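Local coordinates for protein NAD-dependent aldehyde dehydrogenase (Sinorhizobium meliloti, PDB 3U4J) that probably oxidises aldehydes to carboxylic acids with NAD or NADP as electron acceptor, and forms a tetramer that also binds calcium, at residues S88-M91 against F92-A95. Sequence-based numbering, arbitrary orientation.
Sequences SRLM and FKVA
S88 and F92 meet one turn apart on helix 84-100, by backbone and by side chain. Four successive i to i+4 backbone hydrogen bonds join the two halves of this continuous helix. F92 N donates to S88 O at 2.8 Å. K93 N to R89 O and V94 N to L90 O are longer, each 3.2 Å. A95 N to M91 O is the straightest, with an N-H...O angle of 169°.

The main side-chain contact is S88 against the F92 ring. The S88 hydroxyl stands anti to its own nitrogen (chi1 173°), which brings OG within 3.2 Å of F92 CE2. It approaches the ring obliquely. F92 CD2 also sits 3.2 Å from S88 O, the acceptor of its own backbone N-H. S88 OG is hydrogen-bonded to A135 O on helix 117-138, so this buried hydroxyl is satisfied while it touches the ring.

Two further side chains set carbons against backbone oxygens. K93 CG rests 3.4 Å from R89 O, and the extended chain then leads outward. V94 CG2 is 3.5 Å from L90 O, and V94 also packs on L207 and A214, at helix 202-214.

Facing the second subunit, F92 meets F92 of that subunit with ring planes at about 60°, and R89 NH2 forms a salt bridge with D129 of the same subunit. An alanine at F92 would keep the backbone bond but would probably leave a gap beside S88 and deprive the neighbouring subunit's ring of its partner. The contact is thus consistent with a helix whose backbone holds it together while F92 and R89 face the second subunit.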
ATOM      1  N   SER A  88      -4.394 -17.678  11.076  1.00  9.56           N
ATOM      2  CA  SER A  88      -5.600 -16.871  11.269  1.00 10.33           C
ATOM      3  C   SER A  88      -6.733 -17.679  11.929  1.00  9.47           C
ATOM      4  O   SER A  88      -7.368 -17.209  12.876  1.00  8.39           O
ATOM      5  CB  SER A  88      -6.030 -16.298   9.903  1.00 10.78           C
ATOM      6  OG  SER A  88      -7.282 -15.646   9.980  1.00 15.91           O
ATOM      7  N   ARG A  89      -7.007 -18.867  11.402  1.00  8.66           N
ATOM      8  CA  ARG A  89      -8.048 -19.740  11.964  1.00  9.25           C
ATOM      9  C   ARG A  89      -7.808 -20.031  13.452  1.00  8.98           C
ATOM     10  O   ARG A  89      -8.743 -20.000  14.245  1.00  9.21           O
ATOM     11  CB  ARG A  89      -8.172 -21.046  11.174  1.00  8.88           C
ATOM     12  CG  ARG A  89      -8.709 -20.812   9.741  1.00 11.49           C
ATOM     13  CD  ARG A  89      -8.796 -22.076   8.839  1.00 15.28           C
ATOM     14  NE  ARG A  89      -8.978 -21.633   7.443  1.00 13.99           N
ATOM     15  CZ  ARG A  89      -8.167 -21.901   6.417  1.00 17.32           C
ATOM     16  NH1 ARG A  89      -7.091 -22.681   6.568  1.00 14.73           N
ATOM     17  NH2 ARG A  89      -8.450 -21.389   5.210  1.00 16.62           N
ATOM     18  N   LEU A  90      -6.561 -20.305  13.826  1.00  9.54           N
ATOM     19  CA  LEU A  90      -6.250 -20.577  15.219  1.00  9.55           C
ATOM     20  C   LEU A  90      -6.442 -19.333  16.087  1.00  9.11           C
ATOM     21  O   LEU A  90      -6.940 -19.425  17.205  1.00  9.59           O
ATOM     22  CB  LEU A  90      -4.828 -21.142  15.329  1.00 10.21           C
ATOM     23  CG  LEU A  90      -4.750 -22.542  14.660  1.00  9.49           C
ATOM     24  CD1 LEU A  90      -3.305 -22.985  14.365  1.00 11.94           C
ATOM     25  CD2 LEU A  90      -5.511 -23.589  15.518  1.00 14.26           C
HETATM   26  N   MSE A  91      -6.038 -18.182  15.575  1.00  8.42           N
HETATM   27  CA  MSE A  91      -6.223 -16.909  16.290  1.00  9.36           C
HETATM   28  C   MSE A  91      -7.691 -16.529  16.426  1.00  9.59           C
HETATM   29  O   MSE A  91      -8.081 -15.929  17.432  1.00  9.94           O
HETATM   30  CB  MSE A  91      -5.469 -15.784  15.563  1.00  9.46           C
HETATM   31  CG  MSE A  91      -3.968 -16.017  15.543  1.00 12.33           C
HETATM   32 SE   MSE A  91      -3.037 -14.868  14.285  1.00 26.80          SE
HETATM   33  CE  MSE A  91      -3.423 -13.124  15.117  1.00 21.17           C
ATOM     34  N   PHE A  92      -8.516 -16.846  15.425  1.00  9.75           N
ATOM     35  CA  PHE A  92      -9.982 -16.589  15.571  1.00  9.39           C
ATOM     36  C   PHE A  92     -10.576 -17.452  16.686  1.00  9.80           C
ATOM     37  O   PHE A  92     -11.484 -17.012  17.434  1.00  9.63           O
ATOM     38  CB  PHE A  92     -10.736 -16.842  14.255  1.00  9.62           C
ATOM     39  CG  PHE A  92     -10.707 -15.673  13.309  1.00 10.68           C
ATOM     40  CD1 PHE A  92     -11.268 -14.433  13.679  1.00 11.42           C
ATOM     41  CD2 PHE A  92     -10.125 -15.796  12.057  1.00 11.28           C
ATOM     42  CE1 PHE A  92     -11.237 -13.341  12.798  1.00  9.68           C
ATOM     43  CE2 PHE A  92     -10.071 -14.708  11.176  1.00 11.04           C
ATOM     44  CZ  PHE A  92     -10.636 -13.485  11.535  1.00  8.27           C
ATOM     45  N   LYS A  93     -10.072 -18.687  16.802  1.00  9.52           N
ATOM     46  CA  LYS A  93     -10.503 -19.576  17.889  1.00  9.44           C
ATOM     47  C   LYS A  93     -10.182 -18.990  19.254  1.00  9.11           C
ATOM     48  O   LYS A  93     -10.984 -19.109  20.171  1.00  9.09           O
ATOM     49  CB  LYS A  93      -9.910 -20.988  17.756  1.00 10.10           C
ATOM     50  CG  LYS A  93     -10.498 -21.797  16.594  1.00 12.01           C
ATOM     51  CD  LYS A  93      -9.794 -23.130  16.480  1.00 19.87           C
ATOM     52  CE  LYS A  93     -10.228 -23.866  15.257  1.00 24.09           C
ATOM     53  NZ  LYS A  93     -10.138 -25.334  15.501  1.00 30.58           N
ATOM     54  N   VAL A  94      -9.004 -18.375  19.393  1.00  8.74           N
ATOM     55  CA  VAL A  94      -8.675 -17.632  20.623  1.00  7.89           C
ATOM     56  C   VAL A  94      -9.664 -16.479  20.861  1.00  8.23           C
ATOM     57  O   VAL A  94     -10.165 -16.311  21.969  1.00  8.39           O
ATOM     58  CB  VAL A  94      -7.238 -17.063  20.595  1.00  8.24           C
ATOM     59  CG1 VAL A  94      -6.920 -16.279  21.885  1.00  5.67           C
ATOM     60  CG2 VAL A  94      -6.209 -18.183  20.365  1.00  9.14           C
ATOM     61  N   ALA A  95      -9.901 -15.649  19.847  1.00  8.68           N
ATOM     62  CA  ALA A  95     -10.881 -14.559  19.987  1.00  8.73           C
ATOM     63  C   ALA A  95     -12.248 -15.086  20.440  1.00  9.84           C
ATOM     64  O   ALA A  95     -12.871 -14.516  21.364  1.00 10.00           O
ATOM     65  CB  ALA A  95     -11.004 -13.779  18.682  1.00  8.85           C
TER